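Local coordinates for polysaccharide biosynthesis protein CapD (Bacillus thuringiensis HD-771, PDB 6BWC) that takes part in making CMP-pseudaminic acid for flagellin glycosylation, and probably acts on UDP-N-acetylglucosamine with NADP as a short-chain dehydrogenase-type enzyme, at residues L149-E154 with I293-K298; T163-R168 with G223-I228; K192-D197 with K259-G264. The protein carries 2 engineered substitutions. All coordinates share one frame; numbering follows the deposited sequence.

In the fold
Interactions 1 and 2 are neighbours, their centres 8 Å apart, whereas the centre of interaction 3 lies about 37 Å from that of interaction 2, on the other side of the chain's centre. Interaction 2 is buried in the large Rossmann-type sheet and combines main-chain bonds with side chains on both sheet faces. Interaction 1 is a small surface contact, mostly methyl groups against side chains and helix backbone, tied to it by Ile-293 O with Thr-226 N and Glu-154 OE1 with Phe-164 N, both probable hydrogen bonds. Interaction 3 is again a parallel strand pair, but a separate two-stranded sheet, partly buried, where main-chain polar groups also read the nucleotide of the bound UDP-sugar.

Interaction 1: L149-E154 with I293-K298; sequences LITSAE and IPSPLK
Thr-151 OG1 is hydrogen-bonded to Glu-147 O, one turn earlier in its own helix, and the methyl CG2 of Thr-151 is left to face Ser-295, Pro-296 and Leu-297. The torsion explains the division. OG1 sits beside the backbone N (chi1 -36°), which swings CG2 out toward 293-298. There CG2 lies 3.8 Å from Pro-296 CD, the threonine and proline side chains crossing at about a right angle. A third neighbour is Leu-297, whose CD1 comes within 3.9 Å of Thr-151 CG2. Leu-297 CD1 also reaches the helix backbone, 3.9 Å from Ser-152 N, so the leucine covers the main chain between Thr-151 and Ser-152.

The approaches of Pro-296 and Leu-297 are van der Waals in kind; Thr-151 CG2 also comes close to Ser-295 OG, a carbon-oxygen approach on which nothing rests at 2.70 Å resolution. The area buried, 160 Å² over both sides, is correspondingly modest, and the nearest pair of CA atoms, Thr-151 and Ser-295, remains 6.6 Å apart. Most of the helix's share falls on one residue, Thr-151. Tyr-96 of the second subunit packs on both Ser-152 and Leu-297, which places this contact beside a subunit interface.

The helical segment belongs to helix 138-156, whose first turns carry the YxxxK sequence of short-chain dehydrogenases. Its inner side packs Leu-149, Ile-150 and Ala-153 on Ile-113 of helix 98-118, and Ile-150 and Ala-153 also touch Phe-164 of strand 163-169. The opposing segment leaves the sheet at the end of strand 290-293, where Ile-293 pairs with Thr-226, and then runs as a loop along the outer side of the helix.

Interaction 2: T163-R168 with G223-I228; sequences TFTSVR and GGETFI
Strands 163-169 and 226-229 are parallel neighbours in the large Rossmann-type sheet, and the axes of their paired segments run 4.6 Å apart at 20°. The register rests on two main-chain bonds around Ser-166: its N donates to Glu-225 O (3.1 Å), in that carbonyl's plane, and its O accepts from Phe-227 N (2.9 Å), the donor tilted 16° from the plane. Before the strand proper, Gly-223 N donates to Glu-225 OE1 at 2.7 Å, tying the side chain back across the turn.

Side chains diverge to the two faces. On that of Ser-166 and Thr-226, the methyl CG2 of Thr-226 lies over one face of the Arg-168 guanidinium, 3.8 Å from NE, and Ile-228 runs alongside the arginine, CG1 to CB 3.8 Å. Salt bridges from Arg-168 NH2 to Glu-147 and Glu-280, with NH1 bonded to Leu-275 O, fix the rotation of this buried group. On the other face, Thr-165 CG2 meets the edge of the Phe-227 ring, 3.8 Å from CE1.

Helix 207-220 covers Val-167 and Phe-227; strand 123-129 flanks 163-169, and antiparallel strand 290-293 continues the sheet beyond 226-229.

Interaction 3: K192-D197 with K259-G264; sequences KITVTD and KIEEIG. With UD1 (uridine-diphosphate-N-acetylglucosamine), chain O.
Main-chain hydrogen bonds join Ile-193 and Val-195 to the parallel strand 259-262. Ile-193 receives Glu-261 N on its carbonyl and donates its own N to Lys-259 O (2.9 Å); Val-195 N then donates to Glu-261 O (2.9 Å, 172° at the hydrogen), and Val-195 O accepts from Ile-263 N just past the strand. The alternation is that of a regular parallel pair.

Apolar contacts lie on the face of Ile-193 and Val-195. Val-195 CG2 approaches Ile-260 CG2 at 4.1 Å, the two side chains crossing at a slant, and helices 179-190 and 236-251 pack on Ile-193. On the other face, Thr-194 CG2, anti to the backbone N, is turned against the end of Ile-263.

Charge plays a minor part: Lys-192 NZ and Glu-261 OE1 form a long salt bridge of 3.6 Å on the face that these two residues share.

Ligand bonds come from strand 192-195 and the residue after it. Uracil N3 donates to Thr-194 O (2.7 Å, 165°), and Thr-196 N donates to uracil O2 (3.0 Å, 165°). Thr-196 OG1 lies close to both the uracil O2 and the ribose O2'.

An acceptor facing N3-H and a donor facing O2 match the imide edge of uracil, consistent with preference for a uracil-type base over cytosine, read by backbone groups that the strand pairing holds in place.

Interaction 1: L149-E154 with I293-K298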
loop_
_atom_site.group_PDB
_atom_site.type_symbol
_atom_site.label_atom_id
_atom_site.label_comp_id
_atom_site.label_asym_id
_atom_site.label_seq_id
_atom_site.Cartn_x
_atom_site.Cartn_y
_atom_site.Cartn_z
ATOM N N LEU C 149 16.978 12.968 -7.707
ATOM C CA LEU C 149 15.547 12.978 -8.058
ATOM C C LEU C 149 15.112 14.302 -8.705
ATOM O O LEU C 149 14.359 14.334 -9.666
ATOM C CB LEU C 149 14.691 12.786 -6.819
ATOM C CG LEU C 149 14.206 11.424 -6.387
ATOM C CD1 LEU C 149 15.045 10.272 -6.898
ATOM C CD2 LEU C 149 14.165 11.435 -4.866
ATOM N N ILE C 150 15.589 15.398 -8.154
ATOM C CA ILE C 150 15.249 16.722 -8.657
ATOM C C ILE C 150 15.701 16.938 -10.103
ATOM O O ILE C 150 14.906 17.401 -10.910
ATOM C CB ILE C 150 15.794 17.819 -7.700
ATOM C CG1 ILE C 150 14.995 17.790 -6.372
ATOM C CG2 ILE C 150 15.764 19.210 -8.348
ATOM C CD1 ILE C 150 13.561 18.318 -6.461
ATOM N N THR C 151 16.948 16.597 -10.419
ATOM C CA THR C 151 17.462 16.748 -11.788
ATOM C C THR C 151 16.738 15.860 -12.795
ATOM O O THR C 151 16.427 16.307 -13.904
ATOM C CB THR C 151 18.955 16.391 -11.897
ATOM O OG1 THR C 151 19.657 16.797 -10.715
ATOM C CG2 THR C 151 19.564 17.067 -13.101
ATOM N N SER C 152 16.491 14.609 -12.398
ATOM C CA SER C 152 15.698 13.660 -13.199
ATOM C C SER C 152 14.261 14.114 -13.534
ATOM O O SER C 152 13.816 14.017 -14.674
ATOM C CB SER C 152 15.617 12.319 -12.501
ATOM O OG SER C 152 15.119 11.361 -13.410
ATOM N N ALA C 153 13.543 14.590 -12.526
ATOM C CA ALA C 153 12.251 15.224 -12.730
ATOM C C ALA C 153 12.289 16.216 -13.896
ATOM O O ALA C 153 11.454 16.137 -14.796
ATOM C CB ALA C 153 11.811 15.925 -11.464
ATOM N N GLU C 154 13.281 17.111 -13.877
ATOM C CA GLU C 154 13.431 18.193 -14.852
ATOM C C GLU C 154 13.705 17.639 -16.228
ATOM O O GLU C 154 13.005 17.979 -17.172
ATOM C CB GLU C 154 14.572 19.135 -14.428
ATOM C CG GLU C 154 14.797 20.379 -15.280
ATOM C CD GLU C 154 13.607 21.324 -15.313
ATOM O OE1 GLU C 154 12.825 21.365 -14.332
ATOM O OE2 GLU C 154 13.446 22.030 -16.336
ATOM N N ILE C 293 25.620 25.612 -10.695
ATOM C CA ILE C 293 25.960 24.386 -11.409
ATOM C C ILE C 293 24.756 24.066 -12.278
ATOM O O ILE C 293 23.649 23.995 -11.772
ATOM C CB ILE C 293 26.239 23.192 -10.463
ATOM C CG1 ILE C 293 27.203 23.589 -9.329
ATOM C CG2 ILE C 293 26.811 22.010 -11.244
ATOM C CD1 ILE C 293 27.503 22.457 -8.353
ATOM N N PRO C 294 24.954 23.888 -13.589
ATOM C CA PRO C 294 23.849 23.414 -14.421
ATOM C C PRO C 294 23.527 21.902 -14.286
ATOM O O PRO C 294 24.169 21.162 -13.520
ATOM C CB PRO C 294 24.351 23.725 -15.838
ATOM C CG PRO C 294 25.823 23.595 -15.717
ATOM C CD PRO C 294 26.099 24.291 -14.420
ATOM N N SER C 295 22.536 21.466 -15.060
ATOM C CA SER C 295 22.079 20.086 -15.058
ATOM C C SER C 295 23.120 19.135 -15.644
ATOM O O SER C 295 23.529 19.314 -16.791
ATOM C CB SER C 295 20.798 19.977 -15.868
ATOM O OG SER C 295 20.190 18.724 -15.673
ATOM N N PRO C 296 23.540 18.113 -14.867
ATOM C CA PRO C 296 24.437 17.105 -15.423
ATOM C C PRO C 296 23.833 16.190 -16.489
ATOM O O PRO C 296 24.588 15.471 -17.108
ATOM C CB PRO C 296 24.840 16.255 -14.200
ATOM C CG PRO C 296 24.436 17.019 -13.002
ATOM C CD PRO C 296 23.284 17.874 -13.430
ATOM N N LEU C 297 22.513 16.194 -16.691
ATOM C CA LEU C 297 21.839 15.232 -17.580
ATOM C C LEU C 297 21.656 15.733 -19.015
ATOM O O LEU C 297 21.717 14.933 -19.957
ATOM C CB LEU C 297 20.479 14.814 -16.990
ATOM C CG LEU C 297 20.517 14.044 -15.654
ATOM C CD1 LEU C 297 19.103 13.765 -15.149
ATOM C CD2 LEU C 297 21.323 12.752 -15.779
ATOM N N LYS C 298 21.428 17.037 -19.184
ATOM C CA LYS C 298 21.354 17.648 -20.528
ATOM C C LYS C 298 22.656 18.398 -20.891
ATOM O O LYS C 298 22.937 18.661 -22.063
ATOM C CB LYS C 298 20.134 18.570 -20.639
ATOM C CG LYS C 298 20.070 19.660 -19.575
ATOM C CD LYS C 298 19.482 20.957 -20.113
ATOM C CE LYS C 298 20.522 21.770 -20.887
ATOM N NZ LYS C 298 19.931 23.010 -21.468
#

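Interaction 2: T163-R168 with G223-I228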
loop_
_atom_site.group_PDB
_atom_site.type_symbol
_atom_site.label_atom_id
_atom_site.label_comp_id
_atom_site.label_asym_id
_atom_site.label_seq_id
_atom_site.Cartn_x
_atom_site.Cartn_y
_atom_site.Cartn_z
ATOM N N THR C 163 8.916 23.468 -13.085
ATOM C CA THR C 163 10.359 23.616 -13.068
ATOM C C THR C 163 10.923 23.031 -11.760
ATOM O O THR C 163 10.266 23.123 -10.736
ATOM C CB THR C 163 10.674 25.106 -13.272
ATOM O OG1 THR C 163 11.334 25.255 -14.526
ATOM C CG2 THR C 163 11.534 25.714 -12.135
ATOM N N PHE C 164 12.116 22.440 -11.775
ATOM C CA PHE C 164 12.735 21.958 -10.530
ATOM C C PHE C 164 14.160 22.465 -10.347
ATOM O O PHE C 164 14.939 22.477 -11.289
ATOM C CB PHE C 164 12.747 20.445 -10.502
ATOM C CG PHE C 164 11.383 19.824 -10.614
ATOM C CD1 PHE C 164 10.608 19.624 -9.478
ATOM C CD2 PHE C 164 10.880 19.430 -11.861
ATOM C CE1 PHE C 164 9.350 19.044 -9.580
ATOM C CE2 PHE C 164 9.635 18.852 -11.976
ATOM C CZ PHE C 164 8.869 18.653 -10.835
ATOM N N THR C 165 14.504 22.888 -9.135
ATOM C CA THR C 165 15.819 23.447 -8.864
ATOM C C THR C 165 16.265 23.100 -7.463
ATOM O O THR C 165 15.449 23.030 -6.549
ATOM C CB THR C 165 15.809 24.988 -8.933
ATOM O OG1 THR C 165 14.867 25.440 -9.913
ATOM C CG2 THR C 165 17.175 25.508 -9.270
ATOM N N SER C 166 17.572 22.946 -7.292
ATOM C CA SER C 166 18.161 22.754 -5.987
ATOM C C SER C 166 19.000 23.963 -5.557
ATOM O O SER C 166 19.673 24.608 -6.349
ATOM C CB SER C 166 19.006 21.487 -5.994
ATOM O OG SER C 166 18.162 20.355 -5.947
ATOM N N VAL C 167 18.933 24.261 -4.276
ATOM C CA VAL C 167 19.778 25.246 -3.624
ATOM C C VAL C 167 20.703 24.361 -2.777
ATOM O O VAL C 167 20.493 23.151 -2.773
ATOM C CB VAL C 167 18.848 26.227 -2.877
ATOM C CG1 VAL C 167 19.228 26.447 -1.442
ATOM C CG2 VAL C 167 18.772 27.532 -3.630
ATOM N N ARG C 168 21.741 24.882 -2.119
ATOM C CA ARG C 168 22.664 23.998 -1.371
ATOM C C ARG C 168 23.371 24.751 -0.261
ATOM O O ARG C 168 24.223 25.606 -0.499
ATOM C CB ARG C 168 23.668 23.349 -2.338
ATOM C CG ARG C 168 24.281 22.009 -1.920
ATOM C CD ARG C 168 25.432 21.625 -2.872
ATOM N NE ARG C 168 25.078 20.687 -3.955
ATOM C CZ ARG C 168 25.902 20.277 -4.935
ATOM N NH1 ARG C 168 27.150 20.716 -5.028
ATOM N NH2 ARG C 168 25.489 19.409 -5.841
ATOM N N GLY C 223 15.700 25.841 -14.355
ATOM C CA GLY C 223 15.272 24.486 -13.980
ATOM C C GLY C 223 16.353 23.456 -14.186
ATOM O O GLY C 223 16.920 23.363 -15.262
ATOM N N GLY C 224 16.630 22.682 -13.142
ATOM C CA GLY C 224 17.676 21.673 -13.153
ATOM C C GLY C 224 19.017 22.176 -12.647
ATOM O O GLY C 224 19.988 21.403 -12.591
ATOM N N GLU C 225 19.087 23.454 -12.276
ATOM C CA GLU C 225 20.341 24.040 -11.795
ATOM C C GLU C 225 20.457 23.857 -10.308
ATOM O O GLU C 225 19.507 23.402 -9.651
ATOM C CB GLU C 225 20.518 25.503 -12.200
ATOM C CG GLU C 225 19.364 26.438 -11.939
ATOM C CD GLU C 225 19.029 27.259 -13.166
ATOM O OE1 GLU C 225 17.857 27.211 -13.592
ATOM O OE2 GLU C 225 19.938 27.928 -13.729
ATOM N N THR C 226 21.653 24.162 -9.799
ATOM C CA THR C 226 21.961 24.081 -8.372
ATOM C C THR C 226 22.684 25.360 -7.948
ATOM O O THR C 226 23.787 25.608 -8.395
ATOM C CB THR C 226 22.795 22.809 -8.052
ATOM O OG1 THR C 226 22.036 21.640 -8.402
ATOM C CG2 THR C 226 23.174 22.737 -6.561
ATOM N N PHE C 227 22.056 26.168 -7.104
ATOM C CA PHE C 227 22.698 27.380 -6.575
ATOM C C PHE C 227 23.470 27.139 -5.250
ATOM O O PHE C 227 22.924 26.563 -4.310
ATOM C CB PHE C 227 21.641 28.460 -6.346
ATOM C CG PHE C 227 20.941 28.910 -7.596
ATOM C CD1 PHE C 227 19.832 28.247 -8.065
ATOM C CD2 PHE C 227 21.379 30.022 -8.284
ATOM C CE1 PHE C 227 19.177 28.685 -9.209
ATOM C CE2 PHE C 227 20.746 30.451 -9.436
ATOM C CZ PHE C 227 19.637 29.783 -9.899
ATOM N N ILE C 228 24.729 27.579 -5.177
ATOM C CA ILE C 228 25.508 27.547 -3.921
ATOM C C ILE C 228 26.151 28.907 -3.646
ATOM O O ILE C 228 26.693 29.556 -4.532
ATOM C CB ILE C 228 26.644 26.498 -3.906
ATOM C CG1 ILE C 228 26.201 25.179 -4.527
ATOM C CG2 ILE C 228 27.174 26.295 -2.483
ATOM C CD1 ILE C 228 26.547 25.063 -5.992
#

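Interaction 3: K192-D197 with K259-G264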
loop_
_atom_site.group_PDB
_atom_site.type_symbol
_atom_site.label_atom_id
_atom_site.label_comp_id
_atom_site.label_asym_id
_atom_site.label_seq_id
_atom_site.Cartn_x
_atom_site.Cartn_y
_atom_site.Cartn_z
ATOM N N LYS C 192 29.844 23.236 31.038
ATOM C CA LYS C 192 30.824 22.446 30.298
ATOM C C LYS C 192 30.270 22.157 28.917
ATOM O O LYS C 192 29.104 21.795 28.800
ATOM C CB LYS C 192 31.150 21.125 31.010
ATOM C CG LYS C 192 29.965 20.225 31.383
ATOM C CD LYS C 192 30.338 18.740 31.351
ATOM C CE LYS C 192 31.303 18.347 32.474
ATOM N NZ LYS C 192 31.973 17.041 32.199
ATOM N N ILE C 193 31.073 22.323 27.871
ATOM C CA ILE C 193 30.608 21.961 26.518
ATOM C C ILE C 193 31.099 20.565 26.121
ATOM O O ILE C 193 32.058 20.029 26.693
ATOM C CB ILE C 193 30.963 23.011 25.415
ATOM C CG1 ILE C 193 32.457 23.385 25.429
ATOM C CG2 ILE C 193 30.095 24.259 25.563
ATOM C CD1 ILE C 193 32.928 24.017 24.139
ATOM N N THR C 194 30.409 19.998 25.134
ATOM C CA THR C 194 30.760 18.723 24.516
ATOM C C THR C 194 31.375 18.968 23.140
ATOM O O THR C 194 30.703 19.417 22.211
ATOM C CB THR C 194 29.520 17.836 24.368
ATOM O OG1 THR C 194 29.173 17.296 25.647
ATOM C CG2 THR C 194 29.770 16.687 23.414
ATOM N N VAL C 195 32.645 18.617 23.004
ATOM C CA VAL C 195 33.416 18.913 21.810
ATOM C C VAL C 195 33.671 17.606 21.061
ATOM O O VAL C 195 34.200 16.657 21.622
ATOM C CB VAL C 195 34.689 19.674 22.230
ATOM C CG1 VAL C 195 35.928 19.229 21.465
ATOM C CG2 VAL C 195 34.442 21.181 22.107
ATOM N N THR C 196 33.257 17.549 19.803
ATOM C CA THR C 196 33.494 16.377 18.960
ATOM C C THR C 196 34.994 16.321 18.635
ATOM O O THR C 196 35.702 15.429 19.096
ATOM C CB THR C 196 32.644 16.407 17.652
ATOM O OG1 THR C 196 32.796 17.680 16.983
ATOM C CG2 THR C 196 31.130 16.131 17.944
ATOM N N ASP C 197 35.489 17.301 17.888
ATOM C CA ASP C 197 36.859 17.274 17.403
ATOM C C ASP C 197 37.180 18.682 16.904
ATOM O O ASP C 197 36.669 19.104 15.869
ATOM C CB ASP C 197 36.946 16.223 16.295
ATOM C CG ASP C 197 38.304 16.134 15.655
ATOM O OD1 ASP C 197 39.026 17.153 15.575
ATOM O OD2 ASP C 197 38.629 15.018 15.188
ATOM N N LYS C 259 34.200 23.528 31.789
ATOM C CA LYS C 259 34.883 22.346 31.216
ATOM C C LYS C 259 34.659 22.108 29.726
ATOM O O LYS C 259 33.635 22.488 29.164
ATOM C CB LYS C 259 34.554 21.070 32.002
ATOM C CG LYS C 259 35.388 20.945 33.266
ATOM C CD LYS C 259 34.661 20.244 34.410
ATOM C CE LYS C 259 34.843 21.012 35.720
ATOM N NZ LYS C 259 34.431 20.209 36.906
ATOM N N ILE C 260 35.650 21.465 29.110
ATOM C CA ILE C 260 35.632 21.134 27.696
ATOM C C ILE C 260 35.876 19.624 27.556
ATOM O O ILE C 260 37.019 19.185 27.637
ATOM C CB ILE C 260 36.709 21.960 26.941
ATOM C CG1 ILE C 260 36.411 23.469 27.071
ATOM C CG2 ILE C 260 36.811 21.527 25.473
ATOM C CD1 ILE C 260 37.530 24.389 26.622
ATOM N N GLU C 261 34.818 18.825 27.365
ATOM C CA GLU C 261 34.980 17.350 27.260
ATOM C C GLU C 261 35.014 16.823 25.804
ATOM O O GLU C 261 34.119 17.104 25.006
ATOM C CB GLU C 261 33.934 16.612 28.115
ATOM C CG GLU C 261 32.772 15.934 27.399
ATOM C CD GLU C 261 31.964 15.119 28.368
ATOM O OE1 GLU C 261 31.027 15.673 28.958
ATOM O OE2 GLU C 261 32.297 13.943 28.597
ATOM N N GLU C 262 36.056 16.061 25.472
ATOM C CA GLU C 262 36.223 15.517 24.130
ATOM C C GLU C 262 35.291 14.314 24.039
ATOM O O GLU C 262 35.444 13.335 24.772
ATOM C CB GLU C 262 37.684 15.095 23.848
ATOM C CG GLU C 262 38.205 15.364 22.431
ATOM C CD GLU C 262 39.247 16.468 22.401
ATOM O OE1 GLU C 262 40.378 16.201 21.937
ATOM O OE2 GLU C 262 38.949 17.592 22.871
ATOM N N ILE C 263 34.305 14.420 23.156
ATOM C CA ILE C 263 33.371 13.341 22.848
ATOM C C ILE C 263 33.924 12.492 21.699
ATOM O O ILE C 263 33.620 11.315 21.629
ATOM C CB ILE C 263 31.941 13.917 22.524
ATOM C CG1 ILE C 263 30.935 13.517 23.602
ATOM C CG2 ILE C 263 31.438 13.522 21.126
ATOM C CD1 ILE C 263 29.500 13.416 23.122
ATOM N N GLY C 264 34.712 13.087 20.796
ATOM C CA GLY C 264 35.056 12.454 19.515
ATOM C C GLY C 264 33.920 12.528 18.483
ATOM O O GLY C 264 32.773 12.840 18.803
HETATM C "C1'" UD1 O . 24.489 20.969 9.804
HETATM C "C2'" UD1 O . 23.127 20.462 9.360
HETATM C "C3'" UD1 O . 23.243 19.490 8.187
HETATM C "C4'" UD1 O . 24.125 20.043 7.070
HETATM C "C5'" UD1 O . 25.384 20.758 7.598
HETATM C "C6'" UD1 O . 26.024 21.585 6.476
HETATM C "C7'" UD1 O . 21.750 20.465 11.401
HETATM C "C8'" UD1 O . 21.332 19.653 12.610
HETATM N "N2'" UD1 O . 22.442 19.811 10.462
HETATM O "O1'" UD1 O . 25.318 19.873 10.158
HETATM O "O3'" UD1 O . 21.919 19.195 7.701
HETATM O "O4'" UD1 O . 24.519 19.010 6.187
HETATM O "O5'" UD1 O . 25.101 21.615 8.725
HETATM O "O6'" UD1 O . 27.452 21.545 6.539
HETATM O "O7'" UD1 O . 21.500 21.668 11.350
HETATM N N1 UD1 O . 29.609 19.475 17.507
HETATM C C2 UD1 O . 30.217 19.441 18.798
HETATM N N3 UD1 O . 29.505 19.028 19.858
HETATM C C4 UD1 O . 28.219 18.639 19.739
HETATM C C5 UD1 O . 27.592 18.673 18.519
HETATM C C6 UD1 O . 28.301 19.112 17.411
HETATM O O2 UD1 O . 31.406 19.769 18.968
HETATM O O4 UD1 O . 27.563 18.266 20.724
HETATM C C1B UD1 O . 30.365 19.901 16.310
HETATM C C2B UD1 O . 30.228 18.991 15.087
HETATM O "O2'" UD1 O . 31.180 17.935 15.090
HETATM C C3B UD1 O . 30.372 19.933 13.908
HETATM C C4B UD1 O . 29.823 21.229 14.465
HETATM O O4B UD1 O . 29.850 21.139 15.889
HETATM O O3B UD1 O . 31.719 20.174 13.489
HETATM C C5B UD1 O . 28.403 21.527 14.012
HETATM O O5B UD1 O . 27.433 20.558 14.439
HETATM P PA UD1 O . 25.914 20.909 14.053
HETATM O O1A UD1 O . 24.911 20.046 14.778
HETATM O O2A UD1 O . 25.671 22.422 14.085
HETATM O O3A UD1 O . 25.809 20.753 12.449
HETATM P PB UD1 O . 26.472 19.796 11.323
HETATM O O1B UD1 O . 26.442 18.356 11.791
HETATM O O2B UD1 O . 27.787 20.305 10.745
#